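Local coordinates for protein diguanylate cyclase (Marinobacter aquaeolei VT8, PDB 3IGN) that probably makes the bacterial second messenger cyclic di-GMP from two GTP molecules with its GGDEF domain, here holding that product, at residues A[100-114]-A[126-138]. Residues are numbered along the deposited sequence; the frame is centred on the assembly and turned at random.
Sequences AESARVICERIREAI and IQYTVSMGIAQLT. With C2E (9,9'-[(2R,3R,3aS,5S,7aR,9R,10R,10aS,12S,14aR)-3,5,10,12-tetrahydroxy-5,12-dioxidooctahydro-2H,7H-difuro[3,2-d:3',2'-j][1,3,7,9,2,8]tetraoxadiphosphacyclododecine-2,9-diyl]bis(2-amino-1,9-dihydro-6H-purin-6-one)), chain B.
Helix 100-114 packs nearly antiparallel across strand 130-136, their axes 8.4 Å apart at closest approach and their directions 153° apart. At one end the backbone N of Ala100, in the helix's first turn, donates to Gln136 OE1 (2.8 Å) from above the carbonyl plane. Gln136 spans the gap because its CG is anti to the backbone N (chi1 170°) and the chain beyond is extended; a water links the same oxygen to Glu101.

Along the middle, Val130, Met132 and Ile134, every second strand residue, face the helix. Small Ala103 lets the helix settle on Ile134, whose CG2 lies 3.8 Å from Ala103 CB and whose CD1 lies 3.7 Å from Cys107 SG. Long, flexible, apolar Met132, modelled as selenomethionine, fills the space under the helix, SE 3.9 Å from Cys107 CB. At the far end Ile114 CG2 sits over one face of the Tyr128 ring, 3.8 Å from its centroid, a CH-pi contact, while Ile114 CD1 touches Val130 CG1; Tyr128 OH is hydrogen-bonded with Thr69 OG1.

Arg111 lays its aliphatic base by Val130, then bends at chi3 (61°) to grip Glu108 side-on, NE to OE1 and NH2 to OE2 (2.8 Å); NH1 turns to Glu115 and Asn164. An alanine here is likely to leave Glu108 without its paired charge and Glu115 without its salt-bridge partner.

The helix covers one face of the GGDEF domain's central mixed sheet. On its other side Arg109 NH1 donates to guanine N7 of cyclic di-GMP (3.2 Å); with Arg78 and Asp81, an RxxD pair also hydrogen-bonded to the ligand, this is consistent with the inhibitory I-site of diguanylate cyclases.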
ATOM      1  N   ALA A 100       4.109 -13.564   5.878  1.00 24.83           N
ATOM      2  CA  ALA A 100       4.885 -12.351   6.129  1.00 26.68           C
ATOM      3  C   ALA A 100       6.190 -12.251   5.348  1.00 27.82           C
ATOM      4  O   ALA A 100       6.489 -11.223   4.740  1.00 25.48           O
ATOM      5  CB  ALA A 100       5.157 -12.222   7.625  1.00 27.70           C
ATOM      6  N   GLU A 101       6.974 -13.320   5.369  1.00 29.20           N
ATOM      7  CA  GLU A 101       8.256 -13.325   4.679  1.00 30.79           C
ATOM      8  C   GLU A 101       8.104 -13.158   3.172  1.00 29.93           C
ATOM      9  O   GLU A 101       8.918 -12.483   2.541  1.00 29.32           O
ATOM     10  CB  GLU A 101       9.013 -14.619   5.004  1.00 36.10           C
ATOM     11  CG  GLU A 101       9.393 -14.786   6.487  1.00 41.29           C
ATOM     12  CD  GLU A 101       8.215 -14.667   7.457  1.00 43.36           C
ATOM     13  OE1 GLU A 101       7.143 -15.277   7.211  1.00 38.01           O
ATOM     14  OE2 GLU A 101       8.376 -13.969   8.484  1.00 43.67           O
ATOM     15  N   SER A 102       7.060 -13.756   2.598  1.00 29.93           N
ATOM     16  CA  SER A 102       6.827 -13.653   1.160  1.00 27.40           C
ATOM     17  C   SER A 102       6.332 -12.260   0.795  1.00 27.12           C
ATOM     18  O   SER A 102       6.629 -11.744  -0.286  1.00 24.75           O
ATOM     19  CB  SER A 102       5.808 -14.701   0.711  1.00 28.51           C
ATOM     20  OG  SER A 102       6.334 -16.002   0.897  1.00 29.07           O
ATOM     21  N   ALA A 103       5.545 -11.668   1.686  1.00 26.69           N
ATOM     22  CA  ALA A 103       5.031 -10.322   1.467  1.00 26.16           C
ATOM     23  C   ALA A 103       6.189  -9.329   1.385  1.00 25.59           C
ATOM     24  O   ALA A 103       6.177  -8.396   0.589  1.00 26.76           O
ATOM     25  CB  ALA A 103       4.086  -9.942   2.602  1.00 24.34           C
ATOM     26  N   ARG A 104       7.205  -9.550   2.202  1.00 25.97           N
ATOM     27  CA  ARG A 104       8.358  -8.665   2.200  1.00 29.13           C
ATOM     28  C   ARG A 104       8.997  -8.609   0.814  1.00 30.36           C
ATOM     29  O   ARG A 104       9.444  -7.558   0.383  1.00 31.44           O
ATOM     30  CB  ARG A 104       9.359  -9.143   3.246  1.00 32.18           C
ATOM     31  CG  ARG A 104      10.470  -8.148   3.535  1.00 38.52           C
ATOM     32  CD  ARG A 104      11.629  -8.829   4.216  1.00 42.91           C
ATOM     33  NE  ARG A 104      11.416  -9.033   5.643  1.00 46.99           N
ATOM     34  CZ  ARG A 104      11.328  -8.047   6.526  1.00 50.43           C
ATOM     35  NH1 ARG A 104      11.429  -6.792   6.122  1.00 50.93           N
ATOM     36  NH2 ARG A 104      11.150  -8.322   7.810  1.00 49.79           N
ATOM     37  N   VAL A 105       9.000  -9.731   0.104  1.00 29.92           N
ATOM     38  CA  VAL A 105       9.583  -9.784  -1.238  1.00 29.42           C
ATOM     39  C   VAL A 105       8.887  -8.851  -2.225  1.00 29.79           C
ATOM     40  O   VAL A 105       9.543  -8.064  -2.900  1.00 33.47           O
ATOM     41  CB  VAL A 105       9.550 -11.228  -1.817  1.00 27.44           C
ATOM     42  CG1 VAL A 105      10.080 -11.216  -3.240  1.00 28.02           C
ATOM     43  CG2 VAL A 105      10.353 -12.155  -0.941  1.00 27.49           C
ATOM     44  N   ILE A 106       7.564  -8.941  -2.317  1.00 28.44           N
ATOM     45  CA  ILE A 106       6.826  -8.076  -3.223  1.00 29.11           C
ATOM     46  C   ILE A 106       6.951  -6.630  -2.751  1.00 29.71           C
ATOM     47  O   ILE A 106       7.104  -5.720  -3.565  1.00 30.75           O
ATOM     48  CB  ILE A 106       5.318  -8.504  -3.318  1.00 29.74           C
ATOM     49  CG1 ILE A 106       4.418  -7.297  -3.615  1.00 32.91           C
ATOM     50  CG2 ILE A 106       4.882  -9.197  -2.053  1.00 28.26           C
ATOM     51  CD1 ILE A 106       4.473  -6.799  -5.043  1.00 35.56           C
ATOM     52  N   CYS A 107       6.899  -6.412  -1.440  1.00 27.44           N
ATOM     53  CA  CYS A 107       7.022  -5.059  -0.919  1.00 27.39           C
ATOM     54  C   CYS A 107       8.381  -4.449  -1.265  1.00 29.12           C
ATOM     55  O   CYS A 107       8.456  -3.307  -1.711  1.00 30.70           O
ATOM     56  CB  CYS A 107       6.783  -5.052   0.593  1.00 25.36           C
ATOM     57  SG  CYS A 107       5.019  -5.228   1.033  1.00 27.72           S
ATOM     58  N   GLU A 108       9.448  -5.217  -1.080  1.00 31.05           N
ATOM     59  CA  GLU A 108      10.789  -4.736  -1.399  1.00 31.88           C
ATOM     60  C   GLU A 108      10.909  -4.421  -2.887  1.00 32.94           C
ATOM     61  O   GLU A 108      11.510  -3.416  -3.266  1.00 32.46           O
ATOM     62  CB  GLU A 108      11.829  -5.783  -1.005  1.00 35.55           C
ATOM     63  CG  GLU A 108      13.254  -5.470  -1.449  1.00 38.34           C
ATOM     64  CD  GLU A 108      13.820  -4.215  -0.805  1.00 40.96           C
ATOM     65  OE1 GLU A 108      13.158  -3.639   0.090  1.00 39.49           O
ATOM     66  OE2 GLU A 108      14.938  -3.811  -1.193  1.00 41.85           O
ATOM     67  N   ARG A 109      10.332  -5.279  -3.725  1.00 32.88           N
ATOM     68  CA  ARG A 109      10.384  -5.068  -5.166  1.00 33.70           C
ATOM     69  C   ARG A 109       9.710  -3.742  -5.496  1.00 32.75           C
ATOM     70  O   ARG A 109      10.196  -2.984  -6.327  1.00 33.39           O
ATOM     71  CB  ARG A 109       9.690  -6.220  -5.906  1.00 35.39           C
ATOM     72  CG  ARG A 109       9.993  -6.256  -7.395  1.00 36.63           C
ATOM     73  CD  ARG A 109       9.520  -7.554  -8.046  1.00 36.13           C
ATOM     74  NE  ARG A 109       8.066  -7.687  -8.024  1.00 33.90           N
ATOM     75  CZ  ARG A 109       7.415  -8.633  -7.355  1.00 32.75           C
ATOM     76  NH1 ARG A 109       8.086  -9.531  -6.652  1.00 32.03           N
ATOM     77  NH2 ARG A 109       6.089  -8.673  -7.386  1.00 32.61           N
ATOM     78  N   ILE A 110       8.594  -3.451  -4.832  1.00 31.52           N
ATOM     79  CA  ILE A 110       7.906  -2.189  -5.067  1.00 29.34           C
ATOM     80  C   ILE A 110       8.736  -1.032  -4.496  1.00 30.50           C
ATOM     81  O   ILE A 110       8.911   0.000  -5.153  1.00 28.74           O
ATOM     82  CB  ILE A 110       6.493  -2.167  -4.421  1.00 28.13           C
ATOM     83  CG1 ILE A 110       5.513  -3.000  -5.254  1.00 27.11           C
ATOM     84  CG2 ILE A 110       5.989  -0.738  -4.335  1.00 27.72           C
ATOM     85  CD1 ILE A 110       4.100  -3.048  -4.685  1.00 28.06           C
ATOM     86  N   ARG A 111       9.251  -1.200  -3.279  1.00 33.20           N
ATOM     87  CA  ARG A 111      10.066  -0.152  -2.660  1.00 34.68           C
ATOM     88  C   ARG A 111      11.216   0.236  -3.573  1.00 34.67           C
ATOM     89  O   ARG A 111      11.457   1.414  -3.817  1.00 35.71           O
ATOM     90  CB  ARG A 111      10.663  -0.620  -1.330  1.00 34.26           C
ATOM     91  CG  ARG A 111      11.320   0.502  -0.511  1.00 34.58           C
ATOM     92  CD  ARG A 111      12.290  -0.054   0.524  1.00 35.98           C
ATOM     93  NE  ARG A 111      13.367  -0.797  -0.123  1.00 38.22           N
ATOM     94  CZ  ARG A 111      14.320  -0.238  -0.861  1.00 39.78           C
ATOM     95  NH1 ARG A 111      14.342   1.076  -1.037  1.00 37.11           N
ATOM     96  NH2 ARG A 111      15.233  -0.996  -1.452  1.00 42.03           N
ATOM     97  N   GLU A 112      11.931  -0.767  -4.070  1.00 35.62           N
ATOM     98  CA  GLU A 112      13.074  -0.524  -4.939  1.00 37.07           C
ATOM     99  C   GLU A 112      12.666   0.129  -6.252  1.00 38.38           C
ATOM    100  O   GLU A 112      13.350   1.029  -6.741  1.00 38.73           O
ATOM    101  CB  GLU A 112      13.809  -1.836  -5.216  1.00 40.27           C
ATOM    102  CG  GLU A 112      15.253  -1.646  -5.653  1.00 46.90           C
ATOM    103  CD  GLU A 112      15.999  -2.965  -5.784  1.00 55.86           C
ATOM    104  OE1 GLU A 112      15.719  -3.884  -4.985  1.00 59.70           O
ATOM    105  OE2 GLU A 112      16.871  -3.076  -6.673  1.00 58.97           O
ATOM    106  N   ALA A 113      11.552  -0.317  -6.823  1.00 37.70           N
ATOM    107  CA  ALA A 113      11.082   0.245  -8.083  1.00 37.78           C
ATOM    108  C   ALA A 113      10.757   1.723  -7.903  1.00 38.08           C
ATOM    109  O   ALA A 113      10.973   2.533  -8.803  1.00 36.69           O
ATOM    110  CB  ALA A 113       9.854  -0.510  -8.569  1.00 37.92           C
ATOM    111  N   ILE A 114      10.238   2.073  -6.732  1.00 38.13           N
ATOM    112  CA  ILE A 114       9.899   3.458  -6.448  1.00 37.46           C
ATOM    113  C   ILE A 114      11.173   4.260  -6.188  1.00 37.28           C
ATOM    114  O   ILE A 114      11.316   5.386  -6.660  1.00 38.92           O
ATOM    115  CB  ILE A 114       8.962   3.561  -5.223  1.00 38.66           C
ATOM    116  CG1 ILE A 114       7.626   2.882  -5.552  1.00 38.66           C
ATOM    117  CG2 ILE A 114       8.799   5.021  -4.805  1.00 38.78           C
ATOM    118  CD1 ILE A 114       6.389   3.662  -5.159  1.00 38.71           C
ATOM    119  N   ILE A 126      11.572  14.608 -10.036  1.00 50.88           N
ATOM    120  CA  ILE A 126      11.465  14.125  -8.666  1.00 48.64           C
ATOM    121  C   ILE A 126      11.856  12.685  -8.364  1.00 46.30           C
ATOM    122  O   ILE A 126      11.613  11.772  -9.150  1.00 46.78           O
ATOM    123  CB  ILE A 126      10.012  14.263  -8.174  1.00 45.56           C
ATOM    124  CG1 ILE A 126       9.478  15.656  -8.491  1.00 41.74           C
ATOM    125  CG2 ILE A 126       9.941  13.968  -6.684  1.00 47.66           C
ATOM    126  CD1 ILE A 126       8.019  15.840  -8.146  1.00 38.80           C
ATOM    127  N   GLN A 127      12.456  12.501  -7.194  1.00 44.01           N
ATOM    128  CA  GLN A 127      12.819  11.179  -6.705  1.00 44.41           C
ATOM    129  C   GLN A 127      12.213  11.130  -5.313  1.00 40.37           C
ATOM    130  O   GLN A 127      12.270  12.110  -4.571  1.00 38.31           O
ATOM    131  CB  GLN A 127      14.334  10.995  -6.665  1.00 48.23           C
ATOM    132  CG  GLN A 127      14.902  10.749  -8.051  1.00 52.36           C
ATOM    133  CD  GLN A 127      16.412  10.810  -8.099  1.00 57.36           C
ATOM    134  OE1 GLN A 127      16.984  11.489  -8.954  1.00 61.38           O
ATOM    135  NE2 GLN A 127      17.069  10.096  -7.189  1.00 56.39           N
ATOM    136  N   TYR A 128      11.605  10.001  -4.976  1.00 38.14           N
ATOM    137  CA  TYR A 128      10.954   9.855  -3.684  1.00 36.97           C
ATOM    138  C   TYR A 128      10.995   8.402  -3.236  1.00 36.10           C
ATOM    139  O   TYR A 128      11.501   7.538  -3.944  1.00 38.57           O
ATOM    140  CB  TYR A 128       9.495  10.314  -3.788  1.00 34.43           C
ATOM    141  CG  TYR A 128       8.628   9.428  -4.665  1.00 34.88           C
ATOM    142  CD1 TYR A 128       8.788   9.399  -6.053  1.00 33.72           C
ATOM    143  CD2 TYR A 128       7.654   8.604  -4.100  1.00 34.02           C
ATOM    144  CE1 TYR A 128       7.993   8.566  -6.854  1.00 34.02           C
ATOM    145  CE2 TYR A 128       6.861   7.775  -4.885  1.00 33.01           C
ATOM    146  CZ  TYR A 128       7.033   7.757  -6.258  1.00 33.22           C
ATOM    147  OH  TYR A 128       6.251   6.920  -7.023  1.00 35.11           O
ATOM    148  N   THR A 129      10.454   8.140  -2.054  1.00 34.97           N
ATOM    149  CA  THR A 129      10.423   6.788  -1.523  1.00 33.45           C
ATOM    150  C   THR A 129       9.113   6.519  -0.807  1.00 33.21           C
ATOM    151  O   THR A 129       8.287   7.417  -0.635  1.00 29.79           O
ATOM    152  CB  THR A 129      11.571   6.544  -0.524  1.00 34.12           C
ATOM    153  OG1 THR A 129      11.484   7.493   0.549  1.00 33.68           O
ATOM    154  CG2 THR A 129      12.920   6.674  -1.213  1.00 32.83           C
ATOM    155  N   VAL A 130       8.931   5.270  -0.396  1.00 30.55           N
ATOM    156  CA  VAL A 130       7.731   4.874   0.328  1.00 28.72           C
ATOM    157  C   VAL A 130       8.131   4.099   1.570  1.00 28.56           C
ATOM    158  O   VAL A 130       9.195   3.477   1.622  1.00 27.49           O
ATOM    159  CB  VAL A 130       6.806   3.948  -0.511  1.00 28.75           C
ATOM    160  CG1 VAL A 130       6.064   4.751  -1.581  1.00 26.96           C
ATOM    161  CG2 VAL A 130       7.631   2.848  -1.145  1.00 30.14           C
ATOM    162  N   SER A 131       7.270   4.158   2.575  1.00 27.26           N
ATOM    163  CA  SER A 131       7.472   3.419   3.816  1.00 27.45           C
ATOM    164  C   SER A 131       6.368   2.369   3.741  1.00 27.92           C
ATOM    165  O   SER A 131       5.261   2.680   3.327  1.00 26.46           O
ATOM    166  CB  SER A 131       7.268   4.330   5.035  1.00 27.39           C
ATOM    167  OG  SER A 131       8.386   5.195   5.210  1.00 29.38           O
HETATM  168  N   MSE A 132       6.661   1.136   4.133  1.00 28.50           N
HETATM  169  CA  MSE A 132       5.656   0.080   4.044  1.00 26.01           C
HETATM  170  C   MSE A 132       5.535  -0.780   5.296  1.00 25.77           C
HETATM  171  O   MSE A 132       6.535  -1.112   5.934  1.00 27.52           O
HETATM  172  CB  MSE A 132       5.976  -0.815   2.845  1.00 25.66           C
HETATM  173  CG  MSE A 132       6.344  -0.028   1.590  1.00 29.39           C
HETATM  174 SE   MSE A 132       6.775  -1.154   0.081  1.00 37.26          SE
HETATM  175  CE  MSE A 132       8.581  -1.512   0.492  1.00 43.42           C
ATOM    176  N   GLY A 133       4.299  -1.141   5.628  1.00 23.45           N
ATOM    177  CA  GLY A 133       4.037  -1.978   6.784  1.00 21.17           C
ATOM    178  C   GLY A 133       3.309  -3.239   6.372  1.00 21.73           C
ATOM    179  O   GLY A 133       2.357  -3.176   5.598  1.00 22.49           O
ATOM    180  N   ILE A 134       3.754  -4.377   6.895  1.00 21.37           N
ATOM    181  CA  ILE A 134       3.166  -5.677   6.573  1.00 21.64           C
ATOM    182  C   ILE A 134       2.622  -6.350   7.826  1.00 23.28           C
ATOM    183  O   ILE A 134       3.249  -6.318   8.878  1.00 23.91           O
ATOM    184  CB  ILE A 134       4.227  -6.638   5.973  1.00 21.16           C
ATOM    185  CG1 ILE A 134       4.720  -6.132   4.620  1.00 21.12           C
ATOM    186  CG2 ILE A 134       3.650  -8.058   5.838  1.00 22.50           C
ATOM    187  CD1 ILE A 134       5.984  -6.848   4.163  1.00 21.23           C
ATOM    188  N   ALA A 135       1.445  -6.952   7.712  1.00 22.89           N
ATOM    189  CA  ALA A 135       0.871  -7.674   8.825  1.00 21.98           C
ATOM    190  C   ALA A 135       0.224  -8.947   8.310  1.00 21.94           C
ATOM    191  O   ALA A 135      -0.776  -8.902   7.584  1.00 19.62           O
ATOM    192  CB  ALA A 135      -0.165  -6.820   9.566  1.00 24.36           C
ATOM    193  N   GLN A 136       0.813 -10.086   8.651  1.00 21.93           N
ATOM    194  CA  GLN A 136       0.209 -11.349   8.255  1.00 21.41           C
ATOM    195  C   GLN A 136      -0.913 -11.553   9.263  1.00 21.62           C
ATOM    196  O   GLN A 136      -0.763 -11.242  10.444  1.00 21.06           O
ATOM    197  CB  GLN A 136       1.208 -12.511   8.331  1.00 20.96           C
ATOM    198  CG  GLN A 136       0.520 -13.878   8.153  1.00 21.31           C
ATOM    199  CD  GLN A 136       1.500 -15.020   7.943  1.00 25.03           C
ATOM    200  OE1 GLN A 136       2.709 -14.816   7.945  1.00 27.80           O
ATOM    201  NE2 GLN A 136       0.973 -16.237   7.761  1.00 22.21           N
ATOM    202  N   LEU A 137      -2.046 -12.057   8.800  1.00 19.89           N
ATOM    203  CA  LEU A 137      -3.176 -12.285   9.677  1.00 19.71           C
ATOM    204  C   LEU A 137      -2.997 -13.504  10.573  1.00 20.45           C
ATOM    205  O   LEU A 137      -2.642 -14.583  10.105  1.00 21.21           O
ATOM    206  CB  LEU A 137      -4.447 -12.437   8.835  1.00 20.20           C
ATOM    207  CG  LEU A 137      -5.793 -12.617   9.545  1.00 20.62           C
ATOM    208  CD1 LEU A 137      -6.047 -11.489  10.531  1.00 20.77           C
ATOM    209  CD2 LEU A 137      -6.902 -12.670   8.489  1.00 18.74           C
ATOM    210  N   THR A 138      -3.226 -13.311  11.869  1.00 21.15           N
ATOM    211  CA  THR A 138      -3.139 -14.386  12.856  1.00 22.34           C
ATOM    212  C   THR A 138      -4.547 -14.525  13.429  1.00 22.20           C
ATOM    213  O   THR A 138      -5.466 -13.835  12.999  1.00 23.36           O
ATOM    214  CB  THR A 138      -2.185 -14.028  14.012  1.00 24.61           C
ATOM    215  OG1 THR A 138      -2.807 -13.057  14.864  1.00 23.45           O
ATOM    216  CG2 THR A 138      -0.889 -13.460  13.474  1.00 25.29           C
TER
HETATM  217  P1  C2E B 401      11.011 -14.526  -5.941  1.00 45.08           P
HETATM  218  O2P C2E B 401      10.393 -13.202  -6.614  1.00 36.06           O
HETATM  219  O1P C2E B 401      12.295 -14.188  -5.278  1.00 44.19           O
HETATM  220  O5' C2E B 401      10.024 -15.143  -4.864  1.00 44.27           O
HETATM  221  C5' C2E B 401       9.210 -14.350  -4.088  1.00 40.56           C
HETATM  222  C4' C2E B 401       8.301 -15.159  -3.167  1.00 36.23           C
HETATM  223  O4' C2E B 401       7.552 -14.152  -2.473  1.00 33.64           O
HETATM  224  C3' C2E B 401       7.305 -16.041  -3.964  1.00 35.80           C
HETATM  225  O3' C2E B 401       7.335 -17.460  -3.743  1.00 38.84           O
HETATM  226  C2' C2E B 401       5.944 -15.422  -3.705  1.00 35.77           C
HETATM  227  O2' C2E B 401       5.043 -16.387  -3.164  1.00 42.75           O
HETATM  228  C1' C2E B 401       6.155 -14.192  -2.832  1.00 34.91           C
HETATM  229  N9  C2E B 401       5.810 -13.106  -3.779  1.00 32.70           N
HETATM  230  C8  C2E B 401       6.669 -12.428  -4.622  1.00 30.70           C
HETATM  231  N7  C2E B 401       6.048 -11.564  -5.335  1.00 29.88           N
HETATM  232  C5  C2E B 401       4.743 -11.608  -5.018  1.00 28.62           C
HETATM  233  C6  C2E B 401       3.595 -10.910  -5.470  1.00 28.31           C
HETATM  234  O6  C2E B 401       3.686 -10.054  -6.339  1.00 27.77           O
HETATM  235  N1  C2E B 401       2.382 -11.223  -4.910  1.00 27.46           N
HETATM  236  C2  C2E B 401       2.279 -12.187  -3.930  1.00 26.90           C
HETATM  237  N2  C2E B 401       1.056 -12.473  -3.387  1.00 27.87           N
HETATM  238  N3  C2E B 401       3.344 -12.850  -3.504  1.00 28.74           N
HETATM  239  C4  C2E B 401       4.572 -12.594  -4.011  1.00 28.55           C
HETATM  240  P11 C2E B 401       7.082 -18.217  -5.149  1.00 37.85           P
HETATM  241  O21 C2E B 401       5.677 -17.798  -5.825  1.00 36.51           O
HETATM  242  O11 C2E B 401       7.103 -19.684  -4.949  1.00 37.37           O
HETATM  243  O5A C2E B 401       8.313 -17.755  -6.053  1.00 45.07           O
HETATM  244  C5A C2E B 401       8.430 -18.047  -7.391  1.00 44.24           C
HETATM  245  C4A C2E B 401       9.731 -17.503  -7.980  1.00 40.32           C
HETATM  246  O4A C2E B 401       9.620 -17.716  -9.391  1.00 41.10           O
HETATM  247  C3A C2E B 401       9.961 -16.001  -7.718  1.00 41.99           C
HETATM  248  O3A C2E B 401      11.160 -15.669  -7.056  1.00 46.25           O
HETATM  249  C2A C2E B 401       9.851 -15.334  -9.060  1.00 44.33           C
HETATM  250  O2A C2E B 401      11.021 -14.572  -9.390  1.00 50.49           O
HETATM  251  C1A C2E B 401       9.544 -16.419 -10.076  1.00 40.96           C
HETATM  252  N91 C2E B 401       8.158 -16.015 -10.426  1.00 36.77           N
HETATM  253  C81 C2E B 401       6.977 -16.532  -9.928  1.00 35.10           C
HETATM  254  N71 C2E B 401       5.960 -15.921 -10.438  1.00 34.13           N
HETATM  255  C51 C2E B 401       6.393 -14.976 -11.292  1.00 34.61           C
HETATM  256  C61 C2E B 401       5.746 -14.012 -12.117  1.00 35.49           C
HETATM  257  O61 C2E B 401       4.530 -13.932 -12.144  1.00 35.67           O
HETATM  258  N11 C2E B 401       6.519 -13.179 -12.882  1.00 37.66           N
HETATM  259  C21 C2E B 401       7.894 -13.263 -12.849  1.00 37.87           C
HETATM  260  N21 C2E B 401       8.641 -12.413 -13.627  1.00 37.82           N
HETATM  261  N31 C2E B 401       8.510 -14.156 -12.081  1.00 36.92           N
HETATM  262  C41 C2E B 401       7.808 -15.019 -11.297  1.00 36.32           C
HETATM  263  O   HOH W   1       4.869 -15.967   8.901  1.00 40.04           O
HETATM  264  O   HOH W   2      11.268   3.639  -1.878  1.00 32.59           O
HETATM  265  O   HOH W   3      11.948   8.029  -7.104  1.00 44.07           O